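PDB 4ZI8: protein Pcdhgc3 from Mus musculus, which probably serves as a calcium-dependent cell-adhesion protein of neurons, represented here by its three N-terminal extracellular cadherin repeats. Local coordinates for residues E85-C88 against S93-V96; Y239-R244 against T251-V256; L159-L164 against L172-R177. One frame throughout, in Å; residues are numbered along the deposited sequence.

Interaction 1: residues E85-C88 against S93-V96; sequences EELC and SCTV. With CA (calcium ion), chain O; CA (calcium ion), chain P.
Cys88 SG lies anti to its own carbonyl carbon (chi1 -65°) and Cys94 SG anti to its own backbone N (chi1 -167°), and these two settings bring the sulfurs together in a disulfide with a chi3 of 71°. The bond closes a short loop in the first cadherin repeat, tying helix 84-88, which carries the calcium ligand Glu85, to the start of strand 95-102. The bond from Cys88 SG to Cys94 SG measures 2.0 Å, and the CA atoms of the two cysteines are 5.7 Å apart. No hydrogen bond joins the segments, so the link is covalent and apolar. Leu87 extends the apolar part: its CB rests 3.7 Å from Cys94 SG, while its CD1 reaches Val96 CG2 at 4.0 Å, the two side chains crossing at about a right angle. Phe66 and Leu82 also touch Leu87, and backbone bonds from Cys94 to Val115 and from Val96 to Val113 hold residues 93-96 beside strand 107-116. One helical turn before the disulfide, Glu85 bends at chi2 and points its carboxylate at two calcium ions, which it shares with Glu29 and Asp120 among others. Glu85 OE1 bridges the pair, 2.3 Å from the chain P calcium and 2.8 Å from the chain O calcium; Glu85 OE2 completes a bidentate grip on the latter at 2.2 Å.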
ATOM      1  N   GLU B  85     -22.733  10.639 -32.040  1.00 20.81           N
ATOM      2  CA  GLU B  85     -22.494  10.283 -30.649  1.00 21.30           C
ATOM      3  C   GLU B  85     -23.779  10.387 -29.844  1.00 23.65           C
ATOM      4  O   GLU B  85     -24.075   9.510 -29.026  1.00 28.57           O
ATOM      5  CB  GLU B  85     -21.380  11.157 -30.019  1.00 21.85           C
ATOM      6  CG  GLU B  85     -19.976  10.654 -30.354  1.00 19.89           C
ATOM      7  CD  GLU B  85     -19.621  10.851 -31.827  1.00 22.17           C
ATOM      8  OE1 GLU B  85     -19.743  11.981 -32.324  1.00 22.19           O
ATOM      9  OE2 GLU B  85     -19.207   9.891 -32.502  1.00 22.26           O
ATOM     10  N   GLU B  86     -24.539  11.450 -30.070  1.00 20.64           N
ATOM     11  CA  GLU B  86     -25.827  11.634 -29.413  1.00 21.91           C
ATOM     12  C   GLU B  86     -26.856  10.629 -29.879  1.00 24.27           C
ATOM     13  O   GLU B  86     -27.672  10.149 -29.095  1.00 25.76           O
ATOM     14  CB  GLU B  86     -26.376  13.026 -29.677  1.00 25.50           C
ATOM     15  CG  GLU B  86     -27.643  13.318 -28.887  1.00 30.94           C
ATOM     16  CD  GLU B  86     -28.278  14.624 -29.312  1.00 38.26           C
ATOM     17  OE1 GLU B  86     -28.000  15.096 -30.436  1.00 40.69           O
ATOM     18  OE2 GLU B  86     -29.048  15.189 -28.526  1.00 42.89           O
ATOM     19  N   LEU B  87     -26.836  10.334 -31.166  1.00 22.18           N
ATOM     20  CA  LEU B  87     -27.882   9.503 -31.762  1.00 25.63           C
ATOM     21  C   LEU B  87     -27.779   8.075 -31.282  1.00 25.90           C
ATOM     22  O   LEU B  87     -28.794   7.453 -30.916  1.00 24.02           O
ATOM     23  CB  LEU B  87     -27.780   9.542 -33.282  1.00 22.91           C
ATOM     24  CG  LEU B  87     -28.316  10.809 -33.959  1.00 26.57           C
ATOM     25  CD1 LEU B  87     -27.890  10.896 -35.420  1.00 22.43           C
ATOM     26  CD2 LEU B  87     -29.807  10.754 -33.889  1.00 29.79           C
ATOM     27  N   CYS B  88     -26.544   7.572 -31.269  1.00 21.82           N
ATOM     28  CA  CYS B  88     -26.327   6.136 -31.234  1.00 23.52           C
ATOM     29  C   CYS B  88     -25.220   5.710 -30.268  1.00 22.85           C
ATOM     30  O   CYS B  88     -24.868   4.532 -30.221  1.00 23.76           O
ATOM     31  CB  CYS B  88     -26.008   5.625 -32.646  1.00 23.08           C
ATOM     32  SG  CYS B  88     -27.379   5.807 -33.824  1.00 27.76           S
ATOM     33  N   SER B  93     -23.312   0.727 -35.456  1.00 27.22           N
ATOM     34  CA  SER B  93     -23.969   1.316 -36.620  0.50 28.08           C
ATOM     35  C   SER B  93     -25.109   2.234 -36.200  1.00 25.83           C
ATOM     36  O   SER B  93     -25.790   1.976 -35.203  1.00 25.82           O
ATOM     37  CB  SER B  93     -24.491   0.231 -37.566  0.50 28.80           C
ATOM     38  OG  SER B  93     -25.700  -0.334 -37.093  0.50 28.57           O
ATOM     39  N   CYS B  94     -25.316   3.288 -36.986  1.00 20.86           N
ATOM     40  CA  CYS B  94     -26.285   4.311 -36.676  1.00 20.91           C
ATOM     41  C   CYS B  94     -27.187   4.654 -37.876  1.00 21.36           C
ATOM     42  O   CYS B  94     -26.735   5.252 -38.832  1.00 24.32           O
ATOM     43  CB  CYS B  94     -25.569   5.562 -36.230  1.00 22.14           C
ATOM     44  SG  CYS B  94     -26.613   6.766 -35.465  1.00 25.07           S
ATOM     45  N   THR B  95     -28.455   4.323 -37.786  1.00 23.06           N
ATOM     46  CA  THR B  95     -29.388   4.569 -38.899  1.00 20.20           C
ATOM     47  C   THR B  95     -30.511   5.434 -38.398  1.00 22.07           C
ATOM     48  O   THR B  95     -31.116   5.121 -37.367  1.00 24.70           O
ATOM     49  CB  THR B  95     -29.972   3.276 -39.441  1.00 22.90           C
ATOM     50  OG1 THR B  95     -28.909   2.432 -39.871  1.00 25.99           O
ATOM     51  CG2 THR B  95     -30.912   3.549 -40.631  1.00 25.52           C
ATOM     52  N   VAL B  96     -30.772   6.539 -39.079  1.00 17.52           N
ATOM     53  CA  VAL B  96     -31.930   7.342 -38.756  1.00 19.33           C
ATOM     54  C   VAL B  96     -33.065   6.903 -39.702  1.00 22.69           C
ATOM     55  O   VAL B  96     -32.854   6.840 -40.901  1.00 23.34           O
ATOM     56  CB  VAL B  96     -31.655   8.833 -38.945  1.00 23.46           C
ATOM     57  CG1 VAL B  96     -32.937   9.665 -38.822  1.00 29.82           C
ATOM     58  CG2 VAL B  96     -30.603   9.328 -37.943  1.00 26.63           C
TER
HETATM   59 CA    CA O 402     -17.831  10.771 -34.015  1.00 20.52          CA
HETATM   60 CA    CA P 403     -20.310  13.881 -33.400  1.00 20.46          CA
HETATM   61  O   HOH W   1     -19.493  15.077 -31.472  1.00 19.78           O

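Interaction 2: residues Y239-R244 against T251-V256; sequences YRARVR and TRVAQV
Tyr239 lays one face of its ring over Val256 CG1, a CH-pi contact in which the methyl carbon stands 3.8 Å from the centroid of the Tyr239 ring and 16° off its normal. The methyl is displaced toward the rim, and Tyr239 CE1 is among the nearest ring atoms, 3.7 Å from Val256 CG1. Two torsions account for the overlap: the ring is swung beside the Tyr239 backbone N (chi1 -62°), and Val256 holds CG1 anti to its own carbonyl carbon. Farther out, Tyr239 OH passes 3.5 Å from Val256 CA and hydrogen-bonds to the backbone N of Leu257, so the phenol is fixed at its polar end as well as along its face.

The two strands run antiparallel, at 172°, with their axes 7.0 Å apart, yet no hydrogen bond passes between them. They belong to the two facing sheets of the third cadherin repeat, a Greek-key beta sandwich: strand 238-244 bonds to strand 324-333, whereas strand 252-259 lies beside strand 293-296. Ala241 and Val253 make the closest backbone pairing, and Ala241 CB comes 3.8 Å from Val253 CG1. The same Val253 methyl also meets Val243 CG2, at 4.2 Å, and the two valines cross at about a right angle. A classic beta bulge at Val253 and Ala254, both facing Leu294, interrupts the regular alternation of the strand. With methyls and a ring doing the touching and no hydrogen bond between the segments, the contact is held mainly by dispersion, consistent with sheets joined through side-chain packing and not through backbone bonds.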
ATOM      1  N   TYR B 239      34.003   9.398  21.884  1.00 31.18           N
ATOM      2  CA  TYR B 239      34.141  10.699  22.550  1.00 33.77           C
ATOM      3  C   TYR B 239      35.041  10.568  23.792  1.00 34.86           C
ATOM      4  O   TYR B 239      34.927   9.595  24.535  1.00 37.28           O
ATOM      5  CB  TYR B 239      32.771  11.259  22.952  1.00 26.90           C
ATOM      6  CG  TYR B 239      31.821  11.534  21.802  1.00 30.10           C
ATOM      7  CD1 TYR B 239      31.088  10.511  21.218  1.00 26.80           C
ATOM      8  CD2 TYR B 239      31.632  12.828  21.326  1.00 30.32           C
ATOM      9  CE1 TYR B 239      30.209  10.767  20.177  1.00 26.76           C
ATOM     10  CE2 TYR B 239      30.760  13.097  20.301  1.00 32.56           C
ATOM     11  CZ  TYR B 239      30.048  12.067  19.725  1.00 33.44           C
ATOM     12  OH  TYR B 239      29.178  12.350  18.693  1.00 33.53           O
ATOM     13  N   ARG B 240      35.931  11.531  24.015  1.00 34.54           N
ATOM     14  CA  ARG B 240      36.819  11.515  25.180  1.00 37.02           C
ATOM     15  C   ARG B 240      36.552  12.728  26.034  1.00 36.63           C
ATOM     16  O   ARG B 240      36.326  13.821  25.513  1.00 36.78           O
ATOM     17  CB  ARG B 240      38.298  11.507  24.784  1.00 47.67           C
ATOM     18  CG  ARG B 240      38.759  10.257  24.055  1.00 61.02           C
ATOM     19  CD  ARG B 240      40.229  10.353  23.627  1.00 73.65           C
ATOM     20  NE  ARG B 240      40.566   9.397  22.566  1.00 79.54           N
ATOM     21  CZ  ARG B 240      41.065   8.177  22.775  1.00 82.07           C
ATOM     22  NH1 ARG B 240      41.296   7.750  24.011  1.00 82.50           N
ATOM     23  NH2 ARG B 240      41.338   7.381  21.744  1.00 83.27           N
ATOM     24  N   ALA B 241      36.582  12.539  27.344  1.00 34.55           N
ATOM     25  CA  ALA B 241      36.428  13.657  28.258  1.00 34.65           C
ATOM     26  C   ALA B 241      37.297  13.480  29.482  1.00 34.68           C
ATOM     27  O   ALA B 241      37.495  12.361  29.975  1.00 35.85           O
ATOM     28  CB  ALA B 241      34.969  13.827  28.671  1.00 31.47           C
ATOM     29  N   ARG B 242      37.805  14.601  29.986  1.00 34.52           N
ATOM     30  CA  ARG B 242      38.494  14.609  31.263  1.00 33.37           C
ATOM     31  C   ARG B 242      37.721  15.480  32.241  1.00 33.72           C
ATOM     32  O   ARG B 242      37.446  16.661  31.969  1.00 38.52           O
ATOM     33  CB  ARG B 242      39.925  15.120  31.112  1.00 31.89           C
ATOM     34  CG  ARG B 242      40.734  14.350  30.109  1.00 34.40           C
ATOM     35  CD  ARG B 242      42.147  14.844  30.087  1.00 38.72           C
ATOM     36  NE  ARG B 242      42.883  14.372  31.258  1.00 44.02           N
ATOM     37  CZ  ARG B 242      43.747  15.105  31.943  1.00 49.09           C
ATOM     38  NH1 ARG B 242      43.972  16.366  31.595  1.00 60.22           N
ATOM     39  NH2 ARG B 242      44.384  14.582  32.981  1.00 48.22           N
ATOM     40  N   VAL B 243      37.381  14.893  33.378  1.00 30.84           N
ATOM     41  CA  VAL B 243      36.542  15.541  34.357  1.00 30.88           C
ATOM     42  C   VAL B 243      37.261  15.508  35.709  1.00 32.49           C
ATOM     43  O   VAL B 243      37.754  14.441  36.118  1.00 30.46           O
ATOM     44  CB  VAL B 243      35.161  14.841  34.454  1.00 28.74           C
ATOM     45  CG1 VAL B 243      34.247  15.613  35.370  1.00 25.32           C
ATOM     46  CG2 VAL B 243      34.518  14.740  33.084  1.00 31.01           C
ATOM     47  N   ARG B 244      37.343  16.659  36.382  1.00 33.24           N
ATOM     48  CA  ARG B 244      37.920  16.730  37.731  1.00 34.87           C
ATOM     49  C   ARG B 244      37.094  15.887  38.682  1.00 34.56           C
ATOM     50  O   ARG B 244      35.854  15.878  38.585  1.00 28.43           O
ATOM     51  CB  ARG B 244      37.960  18.162  38.251  1.00 41.65           C
ATOM     52  CG  ARG B 244      38.588  19.162  37.318  1.00 56.18           C
ATOM     53  CD  ARG B 244      38.506  20.570  37.907  1.00 67.66           C
ATOM     54  NE  ARG B 244      38.979  20.578  39.288  1.00 71.40           N
ATOM     55  CZ  ARG B 244      40.259  20.646  39.636  1.00 70.97           C
ATOM     56  NH1 ARG B 244      41.194  20.719  38.702  1.00 69.04           N
ATOM     57  NH2 ARG B 244      40.599  20.638  40.918  1.00 73.13           N
ATOM     58  N   THR B 251      27.563  18.917  35.913  1.00 31.86           N
ATOM     59  CA  THR B 251      28.741  19.206  35.095  1.00 34.85           C
ATOM     60  C   THR B 251      28.608  18.548  33.725  1.00 33.12           C
ATOM     61  O   THR B 251      28.362  17.354  33.638  1.00 30.80           O
ATOM     62  CB  THR B 251      30.041  18.732  35.768  1.00 32.30           C
ATOM     63  OG1 THR B 251      30.224  19.456  36.989  1.00 34.06           O
ATOM     64  CG2 THR B 251      31.219  19.014  34.868  1.00 33.85           C
ATOM     65  N   ARG B 252      28.748  19.336  32.661  1.00 34.37           N
ATOM     66  CA  ARG B 252      28.687  18.813  31.299  0.50 33.62           C
ATOM     67  C   ARG B 252      29.911  17.964  31.024  1.00 36.08           C
ATOM     68  O   ARG B 252      31.043  18.417  31.225  1.00 37.55           O
ATOM     69  CB  ARG B 252      28.593  19.958  30.292  0.50 35.44           C
ATOM     70  CG  ARG B 252      28.915  19.576  28.860  0.50 31.65           C
ATOM     71  CD  ARG B 252      28.500  20.697  27.932  0.50 33.67           C
ATOM     72  NE  ARG B 252      28.845  20.422  26.544  0.50 33.95           N
ATOM     73  CZ  ARG B 252      28.299  21.045  25.514  0.50 34.45           C
ATOM     74  NH1 ARG B 252      27.369  21.965  25.720  0.50 36.65           N
ATOM     75  NH2 ARG B 252      28.674  20.748  24.284  0.50 35.89           N
ATOM     76  N   VAL B 253      29.694  16.725  30.592  1.00 35.72           N
ATOM     77  CA  VAL B 253      30.785  15.803  30.283  1.00 33.39           C
ATOM     78  C   VAL B 253      31.049  15.769  28.779  1.00 32.37           C
ATOM     79  O   VAL B 253      32.173  15.913  28.321  1.00 34.58           O
ATOM     80  CB  VAL B 253      30.474  14.389  30.776  1.00 30.96           C
ATOM     81  CG1 VAL B 253      31.587  13.429  30.387  1.00 28.01           C
ATOM     82  CG2 VAL B 253      30.305  14.394  32.253  1.00 32.02           C
ATOM     83  N   ALA B 254      29.995  15.586  28.007  1.00 32.80           N
ATOM     84  CA  ALA B 254      30.132  15.467  26.569  1.00 33.35           C
ATOM     85  C   ALA B 254      28.774  15.713  25.938  1.00 31.61           C
ATOM     86  O   ALA B 254      27.755  15.599  26.621  1.00 31.49           O
ATOM     87  CB  ALA B 254      30.669  14.079  26.179  1.00 29.49           C
ATOM     88  N   GLN B 255      28.757  16.085  24.664  1.00 30.11           N
ATOM     89  CA  GLN B 255      27.514  16.002  23.892  1.00 28.33           C
ATOM     90  C   GLN B 255      27.712  15.102  22.664  1.00 30.66           C
ATOM     91  O   GLN B 255      28.549  15.379  21.800  1.00 31.59           O
ATOM     92  CB  GLN B 255      27.028  17.385  23.468  1.00 28.96           C
ATOM     93  CG  GLN B 255      25.694  17.357  22.730  1.00 30.32           C
ATOM     94  CD  GLN B 255      25.161  18.741  22.434  1.00 39.63           C
ATOM     95  OE1 GLN B 255      25.924  19.704  22.312  1.00 47.45           O
ATOM     96  NE2 GLN B 255      23.846  18.855  22.336  1.00 36.35           N
ATOM     97  N   VAL B 256      26.949  14.015  22.584  1.00 28.86           N
ATOM     98  CA  VAL B 256      27.069  13.134  21.438  1.00 28.86           C
ATOM     99  C   VAL B 256      26.028  13.530  20.383  1.00 30.40           C
ATOM    100  O   VAL B 256      24.997  14.138  20.700  1.00 26.93           O
ATOM    101  CB  VAL B 256      26.911  11.672  21.839  1.00 26.80           C
ATOM    102  CG1 VAL B 256      27.923  11.327  22.967  1.00 26.77           C
ATOM    103  CG2 VAL B 256      25.478  11.399  22.305  1.00 26.45           C
TER

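Interaction 3: residues L159-L164 against L172-R177; sequences LQTYEL and LRVQTR
Leu172, Val174 and Tyr162 contribute most of the surface buried where strand 159-164 faces strand 172-176 in the second cadherin repeat. Leu172 sends its CD2 under the backbone of the other strand, 3.7 Å from Tyr162 O and equally near Glu163 C, with Tyr162 CB at 3.8 Å from the same methyl. With CG anti to the backbone N (chi1 -160°), the leucine's branch is carried toward Tyr162 and Glu163, while the backbone sets the contact of its CB with Leu164 CB, also at 3.8 Å. An alanine here would keep the CB contact with Leu164 but would probably open a gap beneath Tyr162 and Glu163 where CD2 now lies. Val174 divides its methyls: CG2 packs on Tyr162 CB at 3.9 Å, while CG1 approaches the edge of the Tyr162 ring in its plane, 3.9 Å from CD1. Tyr162 N, buried by the contact, has no hydrogen-bond partner in the model, whereas Tyr162 OH has two, Lys182 O and Ala149 N. The strand axes come within 7.4 Å at 161°, without a cross-strand hydrogen bond, as expected for opposite sheets of a sandwich. Strand 159-164, with a classic bulge at Gln160 and Thr161 facing Leu207, borders strand 199-208; strand 170-176 is backbone-bonded to strand 182-188, and Leu172 and Leu164 reach across to Leu204 and Leu186 respectively.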
ATOM      1  N   LEU B 159     -11.081   4.958 -28.194  1.00 20.67           N
ATOM      2  CA  LEU B 159      -9.826   4.806 -27.433  1.00 22.24           C
ATOM      3  C   LEU B 159      -9.055   3.583 -27.905  1.00 23.44           C
ATOM      4  O   LEU B 159      -9.619   2.486 -27.974  1.00 24.47           O
ATOM      5  CB  LEU B 159     -10.133   4.701 -25.934  1.00 21.74           C
ATOM      6  CG  LEU B 159      -8.900   4.618 -25.002  1.00 26.31           C
ATOM      7  CD1 LEU B 159      -8.043   5.850 -25.118  1.00 26.74           C
ATOM      8  CD2 LEU B 159      -9.334   4.468 -23.573  1.00 27.81           C
ATOM      9  N   GLN B 160      -7.783   3.770 -28.262  1.00 20.46           N
ATOM     10  CA  GLN B 160      -6.945   2.658 -28.689  1.00 22.84           C
ATOM     11  C   GLN B 160      -5.796   2.334 -27.716  1.00 25.50           C
ATOM     12  O   GLN B 160      -5.446   1.160 -27.521  1.00 23.52           O
ATOM     13  CB  GLN B 160      -6.352   2.941 -30.069  1.00 24.55           C
ATOM     14  CG  GLN B 160      -7.435   3.032 -31.169  1.00 29.37           C
ATOM     15  CD  GLN B 160      -8.392   1.853 -31.194  1.00 32.82           C
ATOM     16  OE1 GLN B 160      -7.976   0.692 -31.124  1.00 34.25           O
ATOM     17  NE2 GLN B 160      -9.695   2.145 -31.293  1.00 32.05           N
ATOM     18  N   THR B 161      -5.174   3.355 -27.143  1.00 21.02           N
ATOM     19  CA  THR B 161      -4.036   3.049 -26.297  1.00 24.28           C
ATOM     20  C   THR B 161      -3.711   4.188 -25.357  1.00 24.72           C
ATOM     21  O   THR B 161      -4.380   5.227 -25.386  1.00 22.72           O
ATOM     22  CB  THR B 161      -2.802   2.684 -27.138  1.00 29.10           C
ATOM     23  OG1 THR B 161      -1.860   2.002 -26.295  1.00 32.90           O
ATOM     24  CG2 THR B 161      -2.152   3.914 -27.754  1.00 25.68           C
ATOM     25  N   TYR B 162      -2.721   3.950 -24.490  1.00 25.03           N
ATOM     26  CA  TYR B 162      -2.242   4.940 -23.535  1.00 21.45           C
ATOM     27  C   TYR B 162      -0.739   4.998 -23.620  1.00 22.90           C
ATOM     28  O   TYR B 162      -0.102   3.988 -23.943  1.00 22.86           O
ATOM     29  CB  TYR B 162      -2.626   4.582 -22.099  1.00 22.73           C
ATOM     30  CG  TYR B 162      -4.099   4.613 -21.716  1.00 21.46           C
ATOM     31  CD1 TYR B 162      -4.876   3.466 -21.815  1.00 20.24           C
ATOM     32  CD2 TYR B 162      -4.678   5.763 -21.176  1.00 19.34           C
ATOM     33  CE1 TYR B 162      -6.214   3.462 -21.434  1.00 20.62           C
ATOM     34  CE2 TYR B 162      -6.013   5.767 -20.769  1.00 20.07           C
ATOM     35  CZ  TYR B 162      -6.775   4.609 -20.908  1.00 19.47           C
ATOM     36  OH  TYR B 162      -8.092   4.578 -20.522  1.00 21.36           O
ATOM     37  N   GLU B 163      -0.169   6.166 -23.344  1.00 19.75           N
ATOM     38  CA  GLU B 163       1.267   6.305 -23.263  1.00 21.31           C
ATOM     39  C   GLU B 163       1.587   7.020 -21.971  1.00 22.97           C
ATOM     40  O   GLU B 163       0.761   7.782 -21.449  1.00 20.11           O
ATOM     41  CB  GLU B 163       1.831   7.070 -24.451  1.00 23.31           C
ATOM     42  CG  GLU B 163       1.589   6.357 -25.741  1.00 31.33           C
ATOM     43  CD  GLU B 163       2.212   7.045 -26.924  1.00 36.56           C
ATOM     44  OE1 GLU B 163       2.527   8.251 -26.823  1.00 36.62           O
ATOM     45  OE2 GLU B 163       2.403   6.369 -27.957  1.00 40.24           O
ATOM     46  N   LEU B 164       2.788   6.768 -21.465  1.00 26.52           N
ATOM     47  CA  LEU B 164       3.229   7.347 -20.211  1.00 25.94           C
ATOM     48  C   LEU B 164       4.501   8.144 -20.443  1.00 23.22           C
ATOM     49  O   LEU B 164       5.382   7.729 -21.190  1.00 27.07           O
ATOM     50  CB  LEU B 164       3.445   6.257 -19.165  1.00 23.96           C
ATOM     51  CG  LEU B 164       3.809   6.734 -17.760  1.00 23.00           C
ATOM     52  CD1 LEU B 164       2.619   7.452 -17.095  1.00 18.66           C
ATOM     53  CD2 LEU B 164       4.330   5.544 -16.920  1.00 22.88           C
ATOM     54  N   LEU B 172       4.335   1.342 -18.138  1.00 30.56           N
ATOM     55  CA  LEU B 172       2.883   1.385 -18.330  1.00 26.36           C
ATOM     56  C   LEU B 172       2.388   0.082 -18.918  1.00 28.51           C
ATOM     57  O   LEU B 172       3.001  -0.446 -19.842  1.00 34.33           O
ATOM     58  CB  LEU B 172       2.481   2.536 -19.251  1.00 27.61           C
ATOM     59  CG  LEU B 172       1.004   2.954 -19.139  1.00 27.74           C
ATOM     60  CD1 LEU B 172       0.753   3.593 -17.776  1.00 29.22           C
ATOM     61  CD2 LEU B 172       0.580   3.917 -20.258  1.00 30.04           C
ATOM     62  N   ARG B 173       1.290  -0.451 -18.394  1.00 28.77           N
ATOM     63  CA  ARG B 173       0.575  -1.522 -19.109  1.00 31.27           C
ATOM     64  C   ARG B 173      -0.802  -1.074 -19.509  1.00 33.03           C
ATOM     65  O   ARG B 173      -1.447  -0.349 -18.768  1.00 35.21           O
ATOM     66  CB  ARG B 173       0.463  -2.772 -18.265  1.00 34.49           C
ATOM     67  CG  ARG B 173       1.794  -3.262 -17.915  1.00 39.94           C
ATOM     68  CD  ARG B 173       1.743  -4.613 -17.333  1.00 41.56           C
ATOM     69  NE  ARG B 173       3.111  -5.063 -17.123  1.00 38.74           N
ATOM     70  CZ  ARG B 173       3.421  -6.185 -16.492  1.00 42.68           C
ATOM     71  NH1 ARG B 173       2.450  -6.952 -16.012  1.00 43.31           N
ATOM     72  NH2 ARG B 173       4.688  -6.535 -16.349  1.00 40.45           N
ATOM     73  N   VAL B 174      -1.260  -1.494 -20.677  1.00 32.16           N
ATOM     74  CA  VAL B 174      -2.619  -1.184 -21.076  1.00 30.41           C
ATOM     75  C   VAL B 174      -3.387  -2.490 -21.084  1.00 35.11           C
ATOM     76  O   VAL B 174      -2.969  -3.461 -21.721  1.00 40.10           O
ATOM     77  CB  VAL B 174      -2.671  -0.497 -22.443  1.00 31.94           C
ATOM     78  CG1 VAL B 174      -4.115  -0.211 -22.851  1.00 29.22           C
ATOM     79  CG2 VAL B 174      -1.883   0.797 -22.397  1.00 31.52           C
ATOM     80  N   GLN B 175      -4.474  -2.542 -20.328  1.00 34.95           N
ATOM     81  CA  GLN B 175      -5.255  -3.763 -20.219  1.00 38.59           C
ATOM     82  C   GLN B 175      -6.572  -3.577 -20.952  1.00 42.52           C
ATOM     83  O   GLN B 175      -7.106  -2.472 -21.016  1.00 41.35           O
ATOM     84  CB  GLN B 175      -5.507  -4.125 -18.753  1.00 48.89           C
ATOM     85  CG  GLN B 175      -4.247  -4.197 -17.893  1.00 57.24           C
ATOM     86  CD  GLN B 175      -3.371  -5.380 -18.254  1.00 64.22           C
ATOM     87  OE1 GLN B 175      -3.756  -6.229 -19.065  1.00 67.58           O
ATOM     88  NE2 GLN B 175      -2.188  -5.443 -17.654  1.00 62.56           N
ATOM     89  N   THR B 176      -7.077  -4.640 -21.553  1.00 43.79           N
ATOM     90  CA  THR B 176      -8.377  -4.541 -22.181  1.00 41.43           C
ATOM     91  C   THR B 176      -9.348  -5.392 -21.374  1.00 42.59           C
ATOM     92  O   THR B 176      -9.099  -6.577 -21.145  1.00 44.28           O
ATOM     93  CB  THR B 176      -8.342  -4.966 -23.660  1.00 41.32           C
ATOM     94  OG1 THR B 176      -7.483  -4.077 -24.385  1.00 40.98           O
ATOM     95  CG2 THR B 176      -9.725  -4.849 -24.269  1.00 36.02           C
ATOM     96  N   ARG B 177     -10.427  -4.770 -20.898  1.00 39.41           N
ATOM     97  CA  ARG B 177     -11.438  -5.487 -20.127  1.00 41.91           C
ATOM     98  C   ARG B 177     -12.290  -6.350 -21.044  1.00 45.54           C
ATOM     99  O   ARG B 177     -12.208  -6.224 -22.267  1.00 45.37           O
ATOM    100  CB  ARG B 177     -12.317  -4.511 -19.351  1.00 46.99           C
ATOM    101  CG  ARG B 177     -11.562  -3.637 -18.359  1.00 50.41           C
ATOM    102  CD  ARG B 177     -12.517  -2.699 -17.651  1.00 50.78           C
ATOM    103  NE  ARG B 177     -11.864  -1.791 -16.721  1.00 46.89           N
ATOM    104  CZ  ARG B 177     -11.683  -0.494 -16.943  1.00 49.74           C
ATOM    105  NH1 ARG B 177     -12.105   0.073 -18.072  1.00 45.34           N
ATOM    106  NH2 ARG B 177     -11.078   0.246 -16.025  1.00 56.49           N
TER

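In the fold
The three contacts follow one another along an elongated chain, one in each cadherin repeat, and none touches another. Interactions 1 and 3 are neighbours, with nearest atoms about 10 Å apart, while interaction 2 lies with its centre about 87 Å from that of interaction 1, on the opposite side of the chain's centre. Interactions 2 and 3 are alike in kind: antiparallel strands from facing sheets, joined by apolar side chains, although the former is partly buried and the latter is a surface contact. Interaction 1, also partly buried, differs in joining a short helix to a strand by a covalent bond, beside a calcium-binding carboxylate.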